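Local structure of actin binding protein family protein (Entamoeba histolytica HM-1:IMSS, 6K2F) at residues Q25-D30 / M96-T101; I64-E69 / L81-I86; D72-G77 / G110-L115; I86-K91 / H119-S124. The protein probably binds actin monomers and filaments and inhibits polymerization, likely by sequestering G-actin, this chain being the N-terminal ADF-homology domain of the twinfilin. All blocks are in the same frame, centred on the assembly; numbering follows the deposited sequence.

Interaction 1 of 4, residues Q25-D30 / M96-T101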
loop_
_atom_site.group_PDB
_atom_site.type_symbol
_atom_site.label_atom_id
_atom_site.label_comp_id
_atom_site.label_asym_id
_atom_site.label_seq_id
_atom_site.Cartn_x
_atom_site.Cartn_y
_atom_site.Cartn_z
ATOM N N GLN A 25 2.766 -11.410 -6.240
ATOM C CA GLN A 25 3.412 -12.092 -7.377
ATOM C C GLN A 25 3.159 -13.572 -7.179
ATOM O O GLN A 25 3.281 -14.036 -6.012
ATOM C CB GLN A 25 4.906 -11.824 -7.439
ATOM C CG GLN A 25 5.568 -12.440 -8.668
ATOM C CD GLN A 25 7.027 -12.071 -8.699
ATOM O OE1 GLN A 25 7.657 -11.897 -7.662
ATOM N NE2 GLN A 25 7.566 -11.962 -9.893
ATOM N N ALA A 26 2.779 -14.268 -8.242
ATOM C CA ALA A 26 2.496 -15.713 -8.148
ATOM C C ALA A 26 3.191 -16.434 -9.295
ATOM O O ALA A 26 3.341 -15.863 -10.374
ATOM C CB ALA A 26 1.010 -15.955 -8.156
ATOM N N THR A 27 3.590 -17.674 -9.069
ATOM C CA THR A 27 4.167 -18.530 -10.124
ATOM C C THR A 27 3.522 -19.904 -10.045
ATOM O O THR A 27 2.979 -20.284 -8.992
ATOM C CB THR A 27 5.695 -18.664 -10.046
ATOM O OG1 THR A 27 6.058 -19.247 -8.795
ATOM C CG2 THR A 27 6.390 -17.330 -10.188
ATOM N N ILE A 28 3.635 -20.650 -11.133
ATOM C CA ILE A 28 3.138 -22.045 -11.183
ATOM C C ILE A 28 4.239 -22.945 -10.612
ATOM O O ILE A 28 5.354 -23.004 -11.172
ATOM C CB ILE A 28 2.719 -22.399 -12.619
ATOM C CG1 ILE A 28 1.654 -21.420 -13.114
ATOM C CG2 ILE A 28 2.269 -23.848 -12.691
ATOM C CD1 ILE A 28 1.242 -21.587 -14.570
ATOM N N VAL A 29 3.904 -23.644 -9.531
ATOM C CA VAL A 29 4.810 -24.518 -8.754
ATOM C C VAL A 29 4.030 -25.802 -8.510
ATOM O O VAL A 29 2.900 -25.725 -7.998
ATOM C CB VAL A 29 5.263 -23.886 -7.428
ATOM C CG1 VAL A 29 6.110 -24.860 -6.618
ATOM C CG2 VAL A 29 6.031 -22.603 -7.649
ATOM N N ASP A 30 4.613 -26.947 -8.834
ATOM C CA ASP A 30 3.944 -28.244 -8.595
ATOM C C ASP A 30 2.646 -28.205 -9.414
ATOM O O ASP A 30 2.769 -28.034 -10.623
ATOM C CB ASP A 30 3.885 -28.475 -7.084
ATOM C CG ASP A 30 5.272 -28.632 -6.456
ATOM O OD1 ASP A 30 6.257 -28.852 -7.230
ATOM O OD2 ASP A 30 5.363 -28.568 -5.201
ATOM N N MET A 96 2.864 -21.681 -22.938
ATOM C CA MET A 96 1.488 -22.190 -23.166
ATOM C C MET A 96 0.814 -22.373 -21.803
ATOM O O MET A 96 -0.348 -21.960 -21.653
ATOM C CB MET A 96 1.467 -23.521 -23.923
ATOM C CG MET A 96 1.893 -23.431 -25.388
ATOM S SD MET A 96 1.042 -22.156 -26.382
ATOM C CE MET A 96 2.233 -20.821 -26.296
ATOM N N LEU A 97 1.525 -22.952 -20.837
ATOM C CA LEU A 97 0.967 -23.172 -19.481
ATOM C C LEU A 97 0.614 -21.825 -18.852
ATOM O O LEU A 97 -0.493 -21.690 -18.324
ATOM C CB LEU A 97 1.985 -23.900 -18.607
ATOM C CG LEU A 97 1.424 -24.428 -17.292
ATOM C CD1 LEU A 97 0.354 -25.484 -17.533
ATOM C CD2 LEU A 97 2.539 -24.996 -16.433
ATOM N N TYR A 98 1.499 -20.829 -18.894
ATOM C CA TYR A 98 1.203 -19.520 -18.264
ATOM C C TYR A 98 0.088 -18.800 -19.014
ATOM O O TYR A 98 -0.751 -18.164 -18.385
ATOM C CB TYR A 98 2.450 -18.647 -18.148
ATOM C CG TYR A 98 3.198 -18.919 -16.874
ATOM C CD1 TYR A 98 4.103 -19.964 -16.777
ATOM C CD2 TYR A 98 2.951 -18.158 -15.753
ATOM C CE1 TYR A 98 4.779 -20.199 -15.587
ATOM C CE2 TYR A 98 3.623 -18.362 -14.570
ATOM C CZ TYR A 98 4.523 -19.408 -14.474
ATOM O OH TYR A 98 5.199 -19.663 -13.304
ATOM N N SER A 99 0.087 -18.869 -20.337
ATOM C CA SER A 99 -0.942 -18.173 -21.146
ATOM C C SER A 99 -2.318 -18.795 -20.875
ATOM O O SER A 99 -3.274 -18.033 -20.606
ATOM C CB SER A 99 -0.563 -18.204 -22.608
ATOM O OG SER A 99 -1.612 -17.683 -23.411
ATOM N N SER A 100 -2.433 -20.123 -20.917
ATOM C CA SER A 100 -3.735 -20.833 -20.747
ATOM C C SER A 100 -4.241 -20.692 -19.299
ATOM O O SER A 100 -5.472 -20.696 -19.091
ATOM C CB SER A 100 -3.645 -22.276 -21.148
ATOM O OG SER A 100 -2.774 -22.981 -20.284
ATOM N N THR A 101 -3.340 -20.558 -18.327
ATOM C CA THR A 101 -3.693 -20.524 -16.875
ATOM C C THR A 101 -4.135 -19.108 -16.465
ATOM O O THR A 101 -4.789 -18.985 -15.401
ATOM C CB THR A 101 -2.530 -21.082 -16.045
ATOM O OG1 THR A 101 -2.300 -22.429 -16.456
ATOM C CG2 THR A 101 -2.769 -21.001 -14.558
HETATM O O HOH W 1 6.835 -21.528 -12.983
#
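Leu97, on helix 92-101, opens the contact with its CD2 methyl, which lies 3.9 Å from CG2 of Ile28 on strand 23-29. Its CG stands equally close to the end of the isoleucine, so that the Leu97 branch flanks Ile28 on one side. One residue on, Tyr98 reaches past Ile28, the two side chains running in opposite directions. CD1 of Ile28 sits squarely over one face of the ring, 3.7 Å from the centroid and 2° off the normal, a CH-pi contact; CG1, beside the backbone N at chi1 -57°, continues over the phenol end near CZ. The hydroxyl goes on to the strand itself: Ile28 N donates to Tyr98 OH over 2.9 Å in a nearly straight bond (168°). A water at the ring edge, in the ring plane, lies 2.5 Å from Tyr98 OH and donates to Ile28 O, so both backbone polar groups of Ile28 are tied to this phenol, one directly and one through water. Tyr98 OH also lies 3.4 Å from Thr27 CB. Thr101 closes the set: its CG2 lies 4.1 Å from Ile28 CD1, while its OG1 donates to Leu97 O, which also accepts from Thr101 N on the opposite face of the carbonyl plane. Tyr63 of strand 62-68 packs beside Tyr98. A helix laid across the central mixed sheet in this way belongs to the ADF-homology fold.

Interaction 2 of 4, residues I64-E69 / L81-I86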
loop_
_atom_site.group_PDB
_atom_site.type_symbol
_atom_site.label_atom_id
_atom_site.label_comp_id
_atom_site.label_asym_id
_atom_site.label_seq_id
_atom_site.Cartn_x
_atom_site.Cartn_y
_atom_site.Cartn_z
ATOM N N ILE A 64 1.375 -11.051 -11.697
ATOM C CA ILE A 64 1.234 -10.036 -10.617
ATOM C C ILE A 64 -0.243 -9.681 -10.519
ATOM O O ILE A 64 -0.823 -9.287 -11.517
ATOM C CB ILE A 64 2.013 -8.739 -10.887
ATOM C CG1 ILE A 64 3.472 -8.969 -11.272
ATOM C CG2 ILE A 64 1.858 -7.829 -9.670
ATOM C CD1 ILE A 64 4.321 -9.337 -10.138
ATOM N N LEU A 65 -0.827 -9.879 -9.344
ATOM C CA LEU A 65 -2.187 -9.399 -9.033
ATOM C C LEU A 65 -2.027 -8.034 -8.382
ATOM O O LEU A 65 -1.500 -7.977 -7.273
ATOM C CB LEU A 65 -2.884 -10.400 -8.122
ATOM C CG LEU A 65 -2.921 -11.820 -8.655
ATOM C CD1 LEU A 65 -3.577 -12.749 -7.661
ATOM C CD2 LEU A 65 -3.623 -11.863 -9.991
ATOM N N PHE A 66 -2.373 -6.991 -9.111
ATOM C CA PHE A 66 -2.052 -5.601 -8.733
ATOM C C PHE A 66 -3.365 -4.878 -8.411
ATOM O O PHE A 66 -4.231 -4.704 -9.256
ATOM C CB PHE A 66 -1.282 -4.923 -9.856
ATOM C CG PHE A 66 -0.630 -3.635 -9.440
ATOM C CD1 PHE A 66 -1.379 -2.476 -9.381
ATOM C CD2 PHE A 66 0.725 -3.581 -9.146
ATOM C CE1 PHE A 66 -0.789 -1.281 -9.019
ATOM C CE2 PHE A 66 1.302 -2.387 -8.736
ATOM C CZ PHE A 66 0.547 -1.243 -8.687
ATOM N N ARG A 67 -3.478 -4.425 -7.187
ATOM C CA ARG A 67 -4.726 -3.806 -6.680
ATOM C C ARG A 67 -4.851 -2.372 -7.203
ATOM O O ARG A 67 -3.892 -1.612 -7.091
ATOM C CB ARG A 67 -4.728 -3.825 -5.155
ATOM C CG ARG A 67 -6.056 -3.391 -4.555
ATOM C CD ARG A 67 -6.059 -3.392 -3.037
ATOM N NE ARG A 67 -4.965 -2.603 -2.490
ATOM C CZ ARG A 67 -4.899 -1.279 -2.447
ATOM N NH1 ARG A 67 -5.884 -0.537 -2.927
ATOM N NH2 ARG A 67 -3.846 -0.686 -1.914
ATOM N N THR A 68 -6.000 -2.026 -7.768
ATOM C CA THR A 68 -6.288 -0.642 -8.207
ATOM C C THR A 68 -6.823 0.160 -7.025
ATOM O O THR A 68 -6.985 -0.384 -5.916
ATOM C CB THR A 68 -7.288 -0.573 -9.368
ATOM O OG1 THR A 68 -8.615 -0.809 -8.892
ATOM C CG2 THR A 68 -6.934 -1.538 -10.477
ATOM N N GLU A 69 -7.179 1.432 -7.259
ATOM C CA GLU A 69 -7.844 2.302 -6.254
ATOM C C GLU A 69 -9.368 2.255 -6.381
ATOM O O GLU A 69 -10.042 2.966 -5.628
ATOM C CB GLU A 69 -7.357 3.738 -6.426
ATOM C CG GLU A 69 -5.917 3.937 -6.003
ATOM C CD GLU A 69 -5.647 3.495 -4.579
ATOM O OE1 GLU A 69 -6.340 3.974 -3.662
ATOM O OE2 GLU A 69 -4.803 2.621 -4.403
ATOM N N LEU A 81 -5.676 -5.465 -11.418
ATOM C CA LEU A 81 -5.052 -5.797 -12.712
ATOM C C LEU A 81 -4.439 -7.183 -12.596
ATOM O O LEU A 81 -3.830 -7.499 -11.556
ATOM C CB LEU A 81 -3.948 -4.796 -13.053
ATOM C CG LEU A 81 -4.293 -3.329 -12.878
ATOM C CD1 LEU A 81 -3.047 -2.496 -13.116
ATOM C CD2 LEU A 81 -5.431 -2.938 -13.779
ATOM N N LEU A 82 -4.584 -7.971 -13.644
ATOM C CA LEU A 82 -3.804 -9.215 -13.781
ATOM C C LEU A 82 -2.668 -8.898 -14.743
ATOM O O LEU A 82 -2.947 -8.643 -15.922
ATOM C CB LEU A 82 -4.697 -10.342 -14.299
ATOM C CG LEU A 82 -3.934 -11.639 -14.600
ATOM C CD1 LEU A 82 -3.180 -12.146 -13.383
ATOM C CD2 LEU A 82 -4.893 -12.685 -15.133
ATOM N N LEU A 83 -1.449 -8.832 -14.227
ATOM C CA LEU A 83 -0.250 -8.601 -15.061
ATOM C C LEU A 83 0.346 -9.976 -15.327
ATOM O O LEU A 83 0.625 -10.687 -14.360
ATOM C CB LEU A 83 0.735 -7.706 -14.319
ATOM C CG LEU A 83 0.165 -6.397 -13.769
ATOM C CD1 LEU A 83 1.269 -5.587 -13.114
ATOM C CD2 LEU A 83 -0.533 -5.586 -14.841
ATOM N N ALA A 84 0.496 -10.357 -16.583
ATOM C CA ALA A 84 1.082 -11.671 -16.900
ATOM C C ALA A 84 2.359 -11.391 -17.676
ATOM O O ALA A 84 2.258 -10.923 -18.837
ATOM C CB ALA A 84 0.124 -12.503 -17.686
ATOM N N TYR A 85 3.499 -11.643 -17.036
ATOM C CA TYR A 85 4.831 -11.500 -17.665
ATOM C C TYR A 85 5.169 -12.860 -18.268
ATOM O O TYR A 85 5.378 -13.799 -17.505
ATOM C CB TYR A 85 5.876 -11.036 -16.652
ATOM C CG TYR A 85 7.286 -11.095 -17.191
ATOM C CD1 TYR A 85 7.651 -10.408 -18.333
ATOM C CD2 TYR A 85 8.254 -11.865 -16.579
ATOM C CE1 TYR A 85 8.940 -10.476 -18.837
ATOM C CE2 TYR A 85 9.536 -11.949 -17.080
ATOM C CZ TYR A 85 9.894 -11.251 -18.215
ATOM O OH TYR A 85 11.166 -11.361 -18.714
ATOM N N ILE A 86 5.087 -12.962 -19.580
ATOM C CA ILE A 86 5.311 -14.243 -20.289
ATOM C C ILE A 86 6.306 -13.955 -21.392
ATOM O O ILE A 86 5.928 -13.696 -22.538
ATOM C CB ILE A 86 3.989 -14.853 -20.788
ATOM C CG1 ILE A 86 2.990 -14.992 -19.641
ATOM C CG2 ILE A 86 4.269 -16.182 -21.492
ATOM C CD1 ILE A 86 1.615 -15.412 -20.086
#
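Strands 64-68 and 81-85 run antiparallel, their axes 4.9 Å apart at closest approach and 150° between directions, with Ile64-Leu83 and Phe66-Leu81 as hydrogen-bonded pairs and Leu65-Leu82 as the non-hydrogen-bonded pair between them. Four nearly straight bonds join them; the shortest is Leu81 N to Phe66 O at 2.7 Å, and Phe66 N answers Leu81 O at 178°. On the Ile64, Phe66, Leu81 and Leu83 face, CB of Ile64 meets CB of Leu83 at 3.8 Å, and CD1 of Leu83 leans back over Ile64 and toward Phe66. The Phe66 ring, its CG anti to the backbone N (chi1 -166°), lies alongside Leu81. Phe66 CD1 is 4.1 Å from Leu81 CD1; the Phe45 ring meets that of Phe66 steeply. Thr68 crosses Leu81 at about a right angle, its CG2 3.9 Å from Leu81 CD2, while its hydroxyl bonds to Lys79 O. On the other face, Leu65 and Leu82 point the same way, and Leu65 CD2 presses to 3.4 Å from Leu82 CD1, tighter than usual packing, with Phe114 resting on both. The chemistry is that of a sheet interior: peptide groups satisfy one another between the strands, and both faces offer only hydrocarbon across this pairing to what packs on them.

Interaction 3 of 4, residues D72-G77 / G110-L115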
loop_
_atom_site.group_PDB
_atom_site.type_symbol
_atom_site.label_atom_id
_atom_site.label_comp_id
_atom_site.label_asym_id
_atom_site.label_seq_id
_atom_site.Cartn_x
_atom_site.Cartn_y
_atom_site.Cartn_z
ATOM N N ASP A 72 -14.675 -2.519 -5.553
ATOM C CA ASP A 72 -15.563 -3.535 -6.174
ATOM C C ASP A 72 -16.726 -3.798 -5.216
ATOM O O ASP A 72 -16.508 -4.476 -4.186
ATOM C CB ASP A 72 -14.785 -4.815 -6.482
ATOM C CG ASP A 72 -15.605 -5.879 -7.187
ATOM O OD1 ASP A 72 -16.783 -5.601 -7.507
ATOM O OD2 ASP A 72 -15.047 -6.971 -7.413
ATOM N N ASP A 73 -17.902 -3.271 -5.535
ATOM C CA ASP A 73 -19.095 -3.389 -4.649
ATOM C C ASP A 73 -19.452 -4.865 -4.453
ATOM O O ASP A 73 -19.892 -5.225 -3.340
ATOM C CB ASP A 73 -20.272 -2.567 -5.174
ATOM C CG ASP A 73 -20.062 -1.066 -5.035
ATOM O OD1 ASP A 73 -19.582 -0.626 -3.964
ATOM O OD2 ASP A 73 -20.371 -0.348 -5.999
ATOM N N ILE A 74 -19.214 -5.691 -5.471
ATOM C CA ILE A 74 -19.634 -7.123 -5.494
ATOM C C ILE A 74 -18.931 -7.884 -4.364
ATOM O O ILE A 74 -19.579 -8.750 -3.772
ATOM C CB ILE A 74 -19.399 -7.735 -6.893
ATOM C CG1 ILE A 74 -20.319 -7.053 -7.914
ATOM C CG2 ILE A 74 -19.574 -9.248 -6.867
ATOM C CD1 ILE A 74 -20.128 -7.473 -9.352
ATOM N N THR A 75 -17.668 -7.576 -4.071
ATOM C CA THR A 75 -16.825 -8.307 -3.093
ATOM C C THR A 75 -16.499 -7.412 -1.895
ATOM O O THR A 75 -15.749 -7.887 -0.992
ATOM C CB THR A 75 -15.511 -8.761 -3.732
ATOM O OG1 THR A 75 -14.742 -7.588 -4.022
ATOM C CG2 THR A 75 -15.728 -9.577 -4.988
ATOM N N ASN A 76 -16.931 -6.142 -1.927
ATOM C CA ASN A 76 -16.679 -5.185 -0.811
ATOM C C ASN A 76 -15.169 -5.006 -0.700
ATOM O O ASN A 76 -14.661 -4.704 0.389
ATOM C CB ASN A 76 -17.292 -5.670 0.505
ATOM C CG ASN A 76 -17.349 -4.613 1.579
ATOM O OD1 ASN A 76 -17.280 -4.927 2.774
ATOM N ND2 ASN A 76 -17.526 -3.374 1.165
ATOM N N GLY A 77 -14.499 -5.193 -1.828
ATOM C CA GLY A 77 -13.043 -5.085 -1.931
ATOM C C GLY A 77 -12.672 -4.108 -3.032
ATOM O O GLY A 77 -13.260 -3.038 -3.075
ATOM N N GLY A 110 -13.437 -14.403 -9.233
ATOM C CA GLY A 110 -14.721 -13.772 -9.595
ATOM C C GLY A 110 -14.558 -12.871 -10.798
ATOM O O GLY A 110 -13.490 -12.245 -10.938
ATOM N N GLY A 111 -15.575 -12.823 -11.657
ATOM C CA GLY A 111 -15.553 -12.054 -12.916
ATOM C C GLY A 111 -15.492 -10.546 -12.689
ATOM O O GLY A 111 -15.074 -9.859 -13.629
ATOM N N SER A 112 -15.874 -10.047 -11.505
ATOM C CA SER A 112 -15.864 -8.597 -11.164
ATOM C C SER A 112 -14.452 -8.156 -10.765
ATOM O O SER A 112 -14.197 -6.949 -10.695
ATOM C CB SER A 112 -16.851 -8.259 -10.065
ATOM O OG SER A 112 -16.406 -8.750 -8.802
ATOM N N THR A 113 -13.561 -9.108 -10.499
ATOM C CA THR A 113 -12.285 -8.847 -9.801
ATOM C C THR A 113 -11.383 -7.974 -10.669
ATOM O O THR A 113 -10.739 -7.058 -10.112
ATOM C CB THR A 113 -11.554 -10.154 -9.479
ATOM O OG1 THR A 113 -12.422 -10.939 -8.656
ATOM C CG2 THR A 113 -10.214 -9.920 -8.811
ATOM N N PHE A 114 -11.230 -8.316 -11.945
ATOM C CA PHE A 114 -10.147 -7.753 -12.794
ATOM C C PHE A 114 -10.704 -6.687 -13.726
ATOM O O PHE A 114 -11.609 -6.934 -14.529
ATOM C CB PHE A 114 -9.402 -8.850 -13.543
ATOM C CG PHE A 114 -8.695 -9.762 -12.581
ATOM C CD1 PHE A 114 -7.515 -9.361 -11.981
ATOM C CD2 PHE A 114 -9.255 -10.979 -12.226
ATOM C CE1 PHE A 114 -6.870 -10.184 -11.081
ATOM C CE2 PHE A 114 -8.611 -11.796 -11.318
ATOM C CZ PHE A 114 -7.428 -11.399 -10.748
ATOM N N LEU A 115 -10.146 -5.497 -13.586
ATOM C CA LEU A 115 -10.462 -4.353 -14.470
ATOM C C LEU A 115 -9.812 -4.641 -15.824
ATOM O O LEU A 115 -10.487 -4.507 -16.866
ATOM C CB LEU A 115 -9.884 -3.107 -13.795
ATOM C CG LEU A 115 -10.092 -1.787 -14.522
ATOM C CD1 LEU A 115 -11.533 -1.333 -14.388
ATOM C CD2 LEU A 115 -9.142 -0.734 -13.981
#
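Ser112 and Asp72 form the polar link across this contact: Asp72 OD2 accepts from Ser112 OG (2.6 Å) on its syn lone pair, on the side of the other carboxylate oxygen. Two torsions bring the groups together. Asp72 holds its CG anti to the backbone N (chi1 -177°), carrying the carboxylate out toward the 110-115 turn, and Ser112 places its hydroxyl between backbone N and carbonyl carbon (chi1 72°). The second oxygen works within its own loop: Ile74 N donates to Asp72 OD1 over 3.2 Å from well above the carboxylate plane, making an Asx turn. One carboxylate therefore both shapes the loop and fastens it to its neighbour, and the two donors would be expected to favour its charged form.

The setting is the end of the ADF-homology sheet, where the loop linking strands 71-72 and 77-85 meets the turn between helix 103-109 and strand 114-120. A G1 beta bulge, with Asn76 and Gly77 facing Asp72, shapes the first; a type I turn from Gly110 to Thr113 shapes the second. Thr113 OG1 supports that turn by donating to Gly110 O over 2.8 Å, on the same face of the carbonyl plane as Thr113 N. Lys79 NZ binds the carbonyl of Ser112, adding a tie to strand 77-85.

Apolar contact comes mainly from Ile74. Its CD1 and Ser112 CB are packed unusually closely, at 3.4 Å, while its CB and CG2 lie beside the serine oxygen. The CG2 methyl of Thr75 approaches the same Ser112 OG at 4.0 Å, and Asn16 ND2 bonds the Thr75 hydroxyl.

Interaction 4 of 4, residues I86-K91 / H119-S124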
loop_
_atom_site.group_PDB
_atom_site.type_symbol
_atom_site.label_atom_id
_atom_site.label_comp_id
_atom_site.label_asym_id
_atom_site.label_seq_id
_atom_site.Cartn_x
_atom_site.Cartn_y
_atom_site.Cartn_z
ATOM N N ILE A 86 5.087 -12.962 -19.580
ATOM C CA ILE A 86 5.311 -14.243 -20.289
ATOM C C ILE A 86 6.306 -13.955 -21.392
ATOM O O ILE A 86 5.928 -13.696 -22.538
ATOM C CB ILE A 86 3.989 -14.853 -20.788
ATOM C CG1 ILE A 86 2.990 -14.992 -19.641
ATOM C CG2 ILE A 86 4.269 -16.182 -21.492
ATOM C CD1 ILE A 86 1.615 -15.412 -20.086
ATOM N N PRO A 87 7.622 -13.936 -21.060
ATOM C CA PRO A 87 8.646 -13.572 -22.032
ATOM C C PRO A 87 8.726 -14.559 -23.199
ATOM O O PRO A 87 8.550 -15.741 -22.983
ATOM C CB PRO A 87 9.936 -13.514 -21.201
ATOM C CG PRO A 87 9.657 -14.375 -19.983
ATOM C CD PRO A 87 8.175 -14.188 -19.717
ATOM N N ASP A 88 8.997 -14.059 -24.399
ATOM C CA ASP A 88 8.967 -14.846 -25.656
ATOM C C ASP A 88 10.009 -15.965 -25.596
ATOM O O ASP A 88 9.794 -16.986 -26.273
ATOM C CB ASP A 88 9.232 -13.962 -26.868
ATOM C CG ASP A 88 8.097 -13.047 -27.258
ATOM O OD1 ASP A 88 6.936 -13.367 -26.919
ATOM O OD2 ASP A 88 8.388 -12.042 -27.941
ATOM N N ARG A 89 11.112 -15.792 -24.855
ATOM C CA ARG A 89 12.204 -16.804 -24.900
ATOM C C ARG A 89 11.904 -17.934 -23.911
ATOM O O ARG A 89 12.643 -18.969 -23.985
ATOM C CB ARG A 89 13.583 -16.201 -24.620
ATOM C CG ARG A 89 13.858 -15.840 -23.169
ATOM C CD ARG A 89 15.246 -15.227 -23.089
ATOM N NE ARG A 89 15.680 -15.008 -21.726
ATOM C CZ ARG A 89 16.310 -15.912 -20.975
ATOM N NH1 ARG A 89 16.528 -17.128 -21.445
ATOM N NH2 ARG A 89 16.667 -15.600 -19.743
ATOM N N ALA A 90 10.878 -17.817 -23.070
ATOM C CA ALA A 90 10.459 -18.935 -22.199
ATOM C C ALA A 90 10.112 -20.108 -23.131
ATOM O O ALA A 90 9.661 -19.905 -24.297
ATOM C CB ALA A 90 9.325 -18.542 -21.294
ATOM N N LYS A 91 10.382 -21.326 -22.684
ATOM C CA LYS A 91 10.131 -22.517 -23.523
ATOM C C LYS A 91 8.635 -22.585 -23.855
ATOM O O LYS A 91 7.791 -22.136 -23.032
ATOM C CB LYS A 91 10.652 -23.781 -22.835
ATOM C CG LYS A 91 12.169 -23.853 -22.696
ATOM C CD LYS A 91 12.942 -23.426 -23.937
ATOM C CE LYS A 91 14.435 -23.664 -23.839
ATOM N NZ LYS A 91 15.107 -22.628 -23.019
ATOM N N HIS A 119 -1.129 -8.629 -20.757
ATOM C CA HIS A 119 -0.102 -9.606 -21.186
ATOM C C HIS A 119 1.129 -8.823 -21.637
ATOM O O HIS A 119 0.980 -7.919 -22.465
ATOM C CB HIS A 119 -0.690 -10.489 -22.278
ATOM C CG HIS A 119 0.254 -11.500 -22.819
ATOM N ND1 HIS A 119 0.099 -12.848 -22.563
ATOM C CD2 HIS A 119 1.323 -11.379 -23.636
ATOM C CE1 HIS A 119 1.063 -13.514 -23.191
ATOM N NE2 HIS A 119 1.821 -12.642 -23.852
ATOM N N GLY A 120 2.296 -9.096 -21.070
ATOM C CA GLY A 120 3.539 -8.404 -21.449
ATOM C C GLY A 120 4.656 -9.406 -21.614
ATOM O O GLY A 120 4.563 -10.481 -21.024
ATOM N N THR A 121 5.655 -9.085 -22.433
ATOM C CA THR A 121 6.762 -10.039 -22.731
ATOM C C THR A 121 8.103 -9.469 -22.289
ATOM O O THR A 121 9.084 -10.204 -22.363
ATOM C CB THR A 121 6.764 -10.410 -24.216
ATOM O OG1 THR A 121 7.150 -9.260 -24.979
ATOM C CG2 THR A 121 5.405 -10.923 -24.661
ATOM N N VAL A 122 8.148 -8.198 -21.902
ATOM C CA VAL A 122 9.405 -7.521 -21.465
ATOM C C VAL A 122 9.042 -6.666 -20.249
ATOM O O VAL A 122 7.853 -6.296 -20.092
ATOM C CB VAL A 122 10.023 -6.687 -22.600
ATOM C CG1 VAL A 122 10.502 -7.537 -23.751
ATOM C CG2 VAL A 122 9.036 -5.679 -23.126
ATOM N N PHE A 123 10.017 -6.361 -19.415
ATOM C CA PHE A 123 9.814 -5.518 -18.217
ATOM C C PHE A 123 9.183 -4.179 -18.598
ATOM O O PHE A 123 8.319 -3.660 -17.845
ATOM C CB PHE A 123 11.129 -5.255 -17.506
ATOM C CG PHE A 123 11.708 -6.404 -16.716
ATOM C CD1 PHE A 123 11.386 -7.725 -16.975
ATOM C CD2 PHE A 123 12.634 -6.123 -15.726
ATOM C CE1 PHE A 123 11.948 -8.737 -16.228
ATOM C CE2 PHE A 123 13.195 -7.142 -14.977
ATOM C CZ PHE A 123 12.845 -8.439 -15.228
ATOM N N SER A 124 9.564 -3.624 -19.734
ATOM C CA SER A 124 9.129 -2.280 -20.178
ATOM C C SER A 124 7.640 -2.300 -20.578
ATOM O O SER A 124 7.074 -1.207 -20.797
ATOM C CB SER A 124 10.023 -1.771 -21.283
ATOM O OG SER A 124 9.954 -2.581 -22.449
HETATM O O HOH W 2 9.980 -11.373 -24.617
#
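Ile86 lies against His119 and Gly120 where the parallel strands 77-85 and 114-120 of the ADF-homology sheet run out, and the chain beyond Ile86 leaves for helix 92-101. The strand pairing carries through to this point: Ile86 N donates to Gly120 O over 2.9 Å, at 174°. From there the side chain can be followed outward. CB stands 4.0 Å from CE1 of His119. A chi1 of -54° turns CG1 away from the carbonyl carbon, and CD1 at the tip comes to 3.7 Å from His119 CE1, with ND1 just beyond. The isoleucine crosses the histidine side chain at about a right angle and meets the ring obliquely. The same end of Ile86 also reaches Tyr98 on helix 92-101, so the side chain is wedged between helix and strand end.

Thr121 fills the next position. Its CG2 methyl lies 3.5 Å from Ile86 O and also near Asp88 OD1, which approaches at 3.7 Å; the methyl thus faces both oxygens. Pro87 follows, its CA making a CA-H...O contact with Thr121 O. A type I turn from Pro87 to Ala90 then bends the loop away toward the helix. The Thr121 carbonyl takes a further donor, a water 2.7 Å from Thr121 O, and this water in turn accepts from Asp88 N at 2.9 Å.

All four contacts gather round the mixed sheet of one ADF-homology domain. Interaction 2, about 3 Å from the chain's centre, joins its middle strands. Interactions 1, 3 and 4 each lie about 14 Å from it, centre to centre. Interactions 3 and 4 use opposite ends of strand 114-120, about 27 Å apart between centres. Along the chain interaction 2 is nested inside the span closed by interaction 1, whereas interactions 3 and 4 cross both each other and interaction 1; interaction 3 also crosses interaction 2, which interaction 4 follows in series. Neighbouring contacts of the domain touch through Ile86, shared by interactions 2 and 4 and packed on Tyr98 of interaction 1, and through Phe114, which links 3 to 2.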